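Local coordinates for protein UDP-N-acetylglucosamine pyrophosphorylase (Entamoeba histolytica, PDB 3OC9) that probably catalyses the transfer of a uridylyl group from UTP to N-acetylglucosamine 1-phosphate, giving UDP-N-acetylglucosamine and diphosphate, at residues 26-31 with 84-89; 47-52 with 56-61; 280-285 with 312-317. All blocks are in the same frame, centred on the assembly; numbering follows the deposited sequence. Where two conformers were deposited one is given.

Contact 1: residues 26-31 with 84-89; sequences RGLELI and SEYSHQ. With SO4 (sulfate ion), chain B.
Two helices meet here, and their backbones come near at two pairs: Leu28 CA lies 7.2 Å from Tyr86 CA, and Glu29 CA 6.7 Å from Ser87 CA. Tyr86 takes part in both touching pairs. With chi1 at 174°, CG lies opposite the backbone N, which carries the ring over to helix 21-32. The ring side makes the closest apolar touch, with Tyr86 CD2 4.0 Å from Leu28 CB. Leu28 CD1 adds a looser one, 4.1 Å from Tyr86 CB. The two side chains run at a slant to each other. Next along the ring, Tyr86 CE2 lies 3.9 Å from Glu29 OE1 in the conformer given. That carboxylate is steeply turned against the ring, with the planes 74° apart, and its second conformer makes this touch doubtful. One turn before Leu30, the CB of Arg26 is directed away from segment 84-89. Arg26 NH1 gives a hydrogen bond of 2.9 Å to O4 of a sulfate, which probably came from the crystallisation liquor. The sulfate sits at the guanidinium edge, and Leu30 CD2 lies over one face. At the end of the other helix, Ser87 OG accepts from Gln89 N (3.1 Å) in an ST turn. Leu28 also packs on Leu82 of helix 68-87 and on Pro196 of helix 196-204. Arg26 NE makes a salt bridge to Asp203 of helix 196-204, so helix 21-32 lies against both.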
# COMPACT_ATOMS: atom_id res chain seq x y z
N ARG A 26 3.61 -21.98 -4.92
CA ARG A 26 2.53 -22.18 -3.93
C ARG A 26 1.58 -20.96 -3.89
O ARG A 26 0.35 -21.11 -3.69
CB ARG A 26 3.11 -22.48 -2.54
CG ARG A 26 2.09 -22.65 -1.38
CD ARG A 26 1.16 -23.86 -1.57
NE ARG A 26 0.27 -24.02 -0.42
CZ ARG A 26 -0.84 -24.75 -0.42
NH1 ARG A 26 -1.21 -25.42 -1.51
NH2 ARG A 26 -1.59 -24.82 0.69
N GLY A 27 2.15 -19.77 -4.09
CA GLY A 27 1.35 -18.54 -4.20
C GLY A 27 0.39 -18.57 -5.40
O GLY A 27 -0.79 -18.26 -5.25
N LEU A 28 0.90 -18.95 -6.57
CA LEU A 28 0.05 -19.10 -7.77
C LEU A 28 -1.07 -20.15 -7.56
O LEU A 28 -2.21 -19.94 -8.01
CB LEU A 28 0.88 -19.43 -9.04
CG LEU A 28 1.80 -18.34 -9.65
CD1 LEU A 28 2.46 -18.84 -10.95
CD2 LEU A 28 1.07 -17.00 -9.91
N GLU A 29 -0.75 -21.25 -6.88
CA GLU A 29 -1.76 -22.28 -6.54
C GLU A 29 -2.89 -21.73 -5.66
O GLU A 29 -4.08 -21.94 -5.95
CB GLU A 29 -1.10 -23.50 -5.86
CG GLU A 29 -2.09 -24.60 -5.41
CD GLU A 29 -2.71 -25.37 -6.56
OE1 GLU A 29 -2.10 -25.43 -7.65
OE2 GLU A 29 -3.81 -25.93 -6.37
N LEU A 30 -2.53 -21.01 -4.60
CA LEU A 30 -3.53 -20.40 -3.71
C LEU A 30 -4.41 -19.33 -4.41
O LEU A 30 -5.63 -19.29 -4.18
CB LEU A 30 -2.86 -19.86 -2.42
CG LEU A 30 -2.31 -20.97 -1.49
CD1 LEU A 30 -1.33 -20.44 -0.43
CD2 LEU A 30 -3.45 -21.75 -0.82
N ILE A 31 -3.80 -18.50 -5.26
CA ILE A 31 -4.55 -17.52 -6.07
C ILE A 31 -5.55 -18.26 -6.99
O ILE A 31 -6.73 -17.89 -7.06
CB ILE A 31 -3.62 -16.60 -6.93
CG1 ILE A 31 -2.81 -15.62 -6.04
CG2 ILE A 31 -4.42 -15.82 -8.01
CD1 ILE A 31 -1.59 -15.01 -6.75
N SER A 84 -3.80 -18.88 -13.81
CA SER A 84 -4.61 -19.71 -14.73
C SER A 84 -3.72 -20.58 -15.62
O SER A 84 -4.03 -21.77 -15.84
CB SER A 84 -5.56 -18.84 -15.57
OG SER A 84 -6.31 -19.62 -16.51
N GLU A 85 -2.62 -20.01 -16.13
CA GLU A 85 -1.68 -20.76 -16.98
C GLU A 85 -0.96 -21.88 -16.21
O GLU A 85 -0.67 -22.96 -16.77
CB GLU A 85 -0.67 -19.82 -17.65
CG GLU A 85 -1.32 -18.79 -18.60
CD GLU A 85 -0.35 -17.83 -19.30
OE1 GLU A 85 0.82 -17.72 -18.89
OE2 GLU A 85 -0.78 -17.16 -20.27
N TYR A 86 -0.68 -21.64 -14.92
CA TYR A 86 -0.02 -22.62 -14.05
C TYR A 86 -0.92 -23.82 -13.68
O TYR A 86 -0.49 -24.97 -13.79
CB TYR A 86 0.50 -21.93 -12.78
CG TYR A 86 1.08 -22.86 -11.72
CD1 TYR A 86 2.29 -23.53 -11.94
CD2 TYR A 86 0.42 -23.08 -10.51
CE1 TYR A 86 2.82 -24.39 -10.97
CE2 TYR A 86 0.94 -23.94 -9.54
CZ TYR A 86 2.15 -24.58 -9.78
OH TYR A 86 2.67 -25.43 -8.82
N SER A 87 -2.15 -23.53 -13.27
CA SER A 87 -3.09 -24.52 -12.74
C SER A 87 -3.99 -25.18 -13.80
O SER A 87 -4.62 -26.20 -13.52
CB SER A 87 -4.01 -23.84 -11.72
OG SER A 87 -4.81 -22.86 -12.37
N HIS A 88 -4.06 -24.57 -14.99
CA HIS A 88 -5.03 -24.93 -16.04
C HIS A 88 -6.51 -24.71 -15.65
O HIS A 88 -7.42 -25.30 -16.25
CB HIS A 88 -4.77 -26.35 -16.59
CG HIS A 88 -3.42 -26.51 -17.21
ND1 HIS A 88 -2.33 -26.95 -16.50
CD2 HIS A 88 -2.98 -26.26 -18.47
CE1 HIS A 88 -1.27 -26.98 -17.29
NE2 HIS A 88 -1.64 -26.57 -18.49
N GLN A 89 -6.73 -23.85 -14.65
CA GLN A 89 -8.07 -23.49 -14.15
C GLN A 89 -8.63 -22.32 -14.95
O GLN A 89 -7.97 -21.28 -15.07
CB GLN A 89 -7.99 -23.15 -12.65
CG GLN A 89 -9.33 -23.10 -11.91
CD GLN A 89 -10.08 -24.43 -11.90
OE1 GLN A 89 -9.48 -25.51 -11.87
NE2 GLN A 89 -11.41 -24.36 -11.93
S SO4 B . -3.98 -27.55 -0.69
O1 SO4 B . -4.44 -26.16 -0.79
O2 SO4 B . -3.46 -27.79 0.66
O3 SO4 B . -5.09 -28.45 -0.96
O4 SO4 B . -2.91 -27.79 -1.66

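Contact 2: residues 47-52 with 56-61; sequences SRLGFE and GMFVLP
Phe51 and Phe58 both hold CG anti to the backbone N (chi1 -157° and -176°), and this turns the two rings into each other. They form a T-shaped pair: the edge of Phe58 meets the face of Phe51, with planes at 82° and centroids 5.8 Å apart. Phe58 CD2 is the leading atom, 4.0 Å from Phe51 CG. The far end of the Phe51 ring runs along the backbone of the other segment. Phe51 CE2 lies 3.4 Å from Phe58 N, and Phe51 CZ 3.6 Å from Met57 O. Met57 CB meets the rim of the same ring in its plane, 3.8 Å from Phe51 CE2. In the conformer given, Leu49 lays CD1 over one face of Phe58, a CH-pi contact 3.9 Å from the ring centroid. Leu49 has a second conformer, so this contact is doubtful. Segment 47-52 is part of the glycine-rich loop after strand 36-41, consistent with the nucleotide-binding signature of this family. Beyond the pair, Phe58 leans on Val347 of helix 347-364, and its backbone bonds to Ile68. Met57 packs on Glu107 and Tyr111 of helix 105-114.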
# COMPACT_ATOMS: atom_id res chain seq x y z
N SER A 47 -4.86 16.92 -2.87
CA SER A 47 -4.75 18.39 -2.80
C SER A 47 -3.31 18.92 -2.82
O SER A 47 -3.07 20.04 -3.29
CB SER A 47 -5.49 18.93 -1.58
OG SER A 47 -6.85 18.52 -1.59
N ARG A 48 -2.37 18.13 -2.32
CA ARG A 48 -0.94 18.48 -2.37
C ARG A 48 -0.49 18.55 -3.83
O ARG A 48 0.41 19.32 -4.18
CB ARG A 48 -0.12 17.46 -1.59
CG ARG A 48 1.11 18.03 -0.93
CD ARG A 48 1.40 17.29 0.38
NE ARG A 48 2.75 17.55 0.87
CZ ARG A 48 3.13 18.64 1.55
NH1 ARG A 48 2.25 19.59 1.83
NH2 ARG A 48 4.39 18.77 1.93
N LEU A 49 -1.14 17.73 -4.65
CA LEU A 49 -0.99 17.79 -6.10
C LEU A 49 -2.03 18.80 -6.61
O LEU A 49 -2.62 19.54 -5.81
CB LEU A 49 -1.21 16.39 -6.72
CG LEU A 49 -0.52 15.19 -6.03
CD1 LEU A 49 -1.11 13.85 -6.50
CD2 LEU A 49 0.99 15.20 -6.23
N GLY A 50 -2.27 18.86 -7.91
CA GLY A 50 -3.31 19.79 -8.40
C GLY A 50 -4.73 19.26 -8.32
O GLY A 50 -5.63 19.78 -8.99
N PHE A 51 -4.96 18.25 -7.48
CA PHE A 51 -6.08 17.33 -7.66
C PHE A 51 -7.10 17.28 -6.50
O PHE A 51 -6.86 16.67 -5.46
CB PHE A 51 -5.49 15.93 -7.92
CG PHE A 51 -6.41 15.00 -8.65
CD1 PHE A 51 -6.96 15.35 -9.88
CD2 PHE A 51 -6.69 13.74 -8.13
CE1 PHE A 51 -7.80 14.47 -10.57
CE2 PHE A 51 -7.52 12.85 -8.80
CZ PHE A 51 -8.08 13.22 -10.03
N GLU A 52 -8.26 17.90 -6.71
CA GLU A 52 -9.29 17.94 -5.67
C GLU A 52 -10.29 16.77 -5.81
O GLU A 52 -11.51 16.97 -5.94
CB GLU A 52 -10.00 19.31 -5.64
CG GLU A 52 -9.08 20.51 -5.34
CD GLU A 52 -8.30 20.41 -4.01
OE1 GLU A 52 -8.76 19.72 -3.07
OE2 GLU A 52 -7.23 21.05 -3.91
N GLY A 56 -6.62 7.87 -5.88
CA GLY A 56 -6.62 6.79 -6.89
C GLY A 56 -6.99 7.23 -8.31
O GLY A 56 -6.64 6.56 -9.29
N MET A 57 -7.71 8.35 -8.41
CA MET A 57 -8.16 8.88 -9.71
C MET A 57 -7.10 9.72 -10.46
O MET A 57 -7.32 10.12 -11.63
CB MET A 57 -9.48 9.70 -9.52
CG MET A 57 -10.69 8.80 -9.16
SD MET A 57 -12.19 9.68 -8.55
CE MET A 57 -12.68 10.59 -10.00
N PHE A 58 -5.97 9.99 -9.80
CA PHE A 58 -4.87 10.82 -10.36
C PHE A 58 -4.20 10.18 -11.55
O PHE A 58 -3.78 9.02 -11.48
CB PHE A 58 -3.80 11.14 -9.29
CG PHE A 58 -2.69 12.07 -9.80
CD1 PHE A 58 -1.49 11.56 -10.29
CD2 PHE A 58 -2.88 13.46 -9.81
CE1 PHE A 58 -0.46 12.41 -10.77
CE2 PHE A 58 -1.86 14.33 -10.30
CZ PHE A 58 -0.65 13.79 -10.76
N VAL A 59 -4.08 10.93 -12.66
CA VAL A 59 -3.51 10.42 -13.91
C VAL A 59 -1.99 10.67 -13.99
O VAL A 59 -1.55 11.82 -14.08
CB VAL A 59 -4.23 11.05 -15.14
CG1 VAL A 59 -3.71 10.46 -16.48
CG2 VAL A 59 -5.76 10.87 -15.01
N LEU A 60 -1.20 9.60 -13.96
CA LEU A 60 0.27 9.71 -14.06
C LEU A 60 0.72 10.17 -15.47
O LEU A 60 0.33 9.57 -16.46
CB LEU A 60 0.92 8.37 -13.67
CG LEU A 60 0.43 7.91 -12.28
CD1 LEU A 60 0.38 6.38 -12.14
CD2 LEU A 60 1.30 8.52 -11.21
N PRO A 61 1.58 11.21 -15.56
CA PRO A 61 1.95 11.71 -16.90
C PRO A 61 3.04 10.89 -17.62
O PRO A 61 4.09 11.45 -17.98
CB PRO A 61 2.42 13.15 -16.63
CG PRO A 61 3.02 13.07 -15.22
CD PRO A 61 2.14 12.06 -14.48

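Contact 3: residues 280-285 with 312-317; sequences PYHIAK and FFDVFP
Asp314 and His282 form a His-carboxylate hydrogen bond, which links strand 282-286 to the 3-10 segment 312-317. Asp314 starts at CB, which points toward the other segment and rests 3.9 Å from Pro280 CD. One bond further, Asp314 CG lies 3.9 Å from Pro280 CG, and the proline ring passes the acid at a slant. At the tip, Asp314 OD2 takes the hydrogen bond from His282 NE2 at 2.8 Å, with an N-H...O angle of 159°. Asp314 OD2 also lies 3.6 Å from Pro280 CG. It uses its syn lone pair for the bond, on the side of the other carboxylate oxygen. The carboxylate and imidazole planes are only 9° apart, and the bond meets the ring at its edge. Phe311 stacks on that ring, and the backbone of His282 pairs with Glu309 in the two-stranded antiparallel sheet of 282-286 and 305-309. On the other side of the contact, Phe316 packs on strands 263-267 and 232-236. The donated N-H would probably steady the negative charge of the acid. A water adds a second grip on the same oxygen: it donates to Asp314 OD2 at 2.7 Å and to Pro280 O at 2.8 Å.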
# COMPACT_ATOMS: atom_id res chain seq x y z
N PRO A 280 -5.60 2.18 20.77
CA PRO A 280 -5.38 3.43 21.52
C PRO A 280 -5.59 4.70 20.66
O PRO A 280 -5.31 4.69 19.46
CB PRO A 280 -3.94 3.31 22.02
CG PRO A 280 -3.26 2.42 21.00
CD PRO A 280 -4.33 1.45 20.54
N TYR A 281 -6.09 5.79 21.26
CA TYR A 281 -6.27 7.04 20.49
C TYR A 281 -4.96 7.82 20.29
O TYR A 281 -4.03 7.74 21.13
CB TYR A 281 -7.37 7.96 21.12
CG TYR A 281 -8.77 7.38 21.04
CD1 TYR A 281 -9.39 7.13 19.81
CD2 TYR A 281 -9.50 7.09 22.21
CE1 TYR A 281 -10.68 6.59 19.73
CE2 TYR A 281 -10.80 6.55 22.14
CZ TYR A 281 -11.38 6.30 20.90
OH TYR A 281 -12.66 5.77 20.82
N HIS A 282 -4.86 8.52 19.16
CA HIS A 282 -3.77 9.46 18.86
C HIS A 282 -4.36 10.82 18.42
O HIS A 282 -5.50 10.86 17.95
CB HIS A 282 -2.89 8.94 17.71
CG HIS A 282 -2.18 7.64 18.00
ND1 HIS A 282 -0.85 7.58 18.36
CD2 HIS A 282 -2.62 6.36 17.95
CE1 HIS A 282 -0.50 6.32 18.53
NE2 HIS A 282 -1.55 5.55 18.30
N ILE A 283 -3.58 11.90 18.55
CA ILE A 283 -3.94 13.24 18.03
C ILE A 283 -3.21 13.55 16.72
O ILE A 283 -1.96 13.46 16.67
CB ILE A 283 -3.61 14.39 19.05
CG1 ILE A 283 -4.32 14.19 20.40
CG2 ILE A 283 -3.91 15.79 18.46
CD1 ILE A 283 -5.76 13.74 20.29
N ALA A 284 -3.97 13.90 15.68
CA ALA A 284 -3.42 14.37 14.40
C ALA A 284 -3.96 15.78 14.11
O ALA A 284 -5.12 16.08 14.41
CB ALA A 284 -3.79 13.39 13.28
N LYS A 285 -3.13 16.65 13.54
CA LYS A 285 -3.55 18.06 13.33
C LYS A 285 -3.76 18.47 11.86
O LYS A 285 -3.27 17.81 10.93
CB LYS A 285 -2.61 19.03 14.05
CG LYS A 285 -2.55 18.82 15.55
CD LYS A 285 -2.27 20.13 16.27
CE LYS A 285 -2.28 19.96 17.79
NZ LYS A 285 -0.93 19.61 18.30
N PHE A 312 -3.53 1.50 12.30
CA PHE A 312 -3.65 0.06 12.06
C PHE A 312 -2.50 -0.74 12.68
O PHE A 312 -2.72 -1.85 13.15
CB PHE A 312 -3.86 -0.30 10.55
CG PHE A 312 -2.61 -0.24 9.73
CD1 PHE A 312 -1.64 -1.26 9.82
CD2 PHE A 312 -2.39 0.82 8.85
CE1 PHE A 312 -0.44 -1.19 9.07
CE2 PHE A 312 -1.20 0.89 8.09
CZ PHE A 312 -0.23 -0.12 8.20
N PHE A 313 -1.30 -0.15 12.71
CA PHE A 313 -0.11 -0.88 13.20
C PHE A 313 -0.09 -1.11 14.72
O PHE A 313 0.69 -1.93 15.22
CB PHE A 313 1.22 -0.30 12.65
CG PHE A 313 1.36 1.20 12.80
CD1 PHE A 313 1.09 2.05 11.72
CD2 PHE A 313 1.75 1.76 14.02
CE1 PHE A 313 1.21 3.44 11.85
CE2 PHE A 313 1.89 3.17 14.17
CZ PHE A 313 1.60 4.01 13.07
N ASP A 314 -0.98 -0.42 15.46
CA ASP A 314 -1.13 -0.75 16.89
C ASP A 314 -1.77 -2.12 17.14
O ASP A 314 -1.82 -2.57 18.29
CB ASP A 314 -1.91 0.36 17.65
CG ASP A 314 -1.08 1.64 17.86
OD1 ASP A 314 0.17 1.56 18.05
OD2 ASP A 314 -1.67 2.76 17.83
N VAL A 315 -2.22 -2.80 16.07
CA VAL A 315 -2.74 -4.18 16.17
C VAL A 315 -1.63 -5.26 16.18
O VAL A 315 -1.87 -6.39 16.63
CB VAL A 315 -3.83 -4.50 15.09
CG1 VAL A 315 -3.22 -5.05 13.79
CG2 VAL A 315 -4.87 -5.50 15.66
N PHE A 316 -0.42 -4.90 15.76
CA PHE A 316 0.69 -5.88 15.64
C PHE A 316 0.98 -6.73 16.92
O PHE A 316 1.22 -7.94 16.79
CB PHE A 316 2.01 -5.26 15.10
CG PHE A 316 1.98 -4.78 13.63
CD1 PHE A 316 0.86 -4.94 12.79
CD2 PHE A 316 3.12 -4.14 13.11
CE1 PHE A 316 0.90 -4.47 11.43
CE2 PHE A 316 3.17 -3.66 11.75
CZ PHE A 316 2.06 -3.84 10.91
N PRO A 317 0.94 -6.12 18.14
CA PRO A 317 1.27 -6.94 19.34
C PRO A 317 0.21 -8.00 19.74
O PRO A 317 0.47 -8.86 20.61
CB PRO A 317 1.51 -5.91 20.46
CG PRO A 317 1.03 -4.59 19.93
CD PRO A 317 0.91 -4.67 18.43
O HOH W 1 -4.33 3.12 17.42

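How the contacts relate
All three contacts lie away from the middle of the chain. Contact 1 is partly buried, while contacts 2 and 3 are at the surface. Contact 2 falls within the chain between the two segments of contact 1. Helix 68-87 joins them: its end forms one side of contact 1, and its first residue, Ile68, bonds through its backbone to Phe58. Contact 3 comes later, on the opposite side of the chain's centre from contact 1. Its nearest atoms are about 11 Å from contact 2. Helices meet through apolar atoms in contact 1, loops through aromatic rings in contact 2, and a strand and a 3-10 segment through a polar bond and water in contact 3.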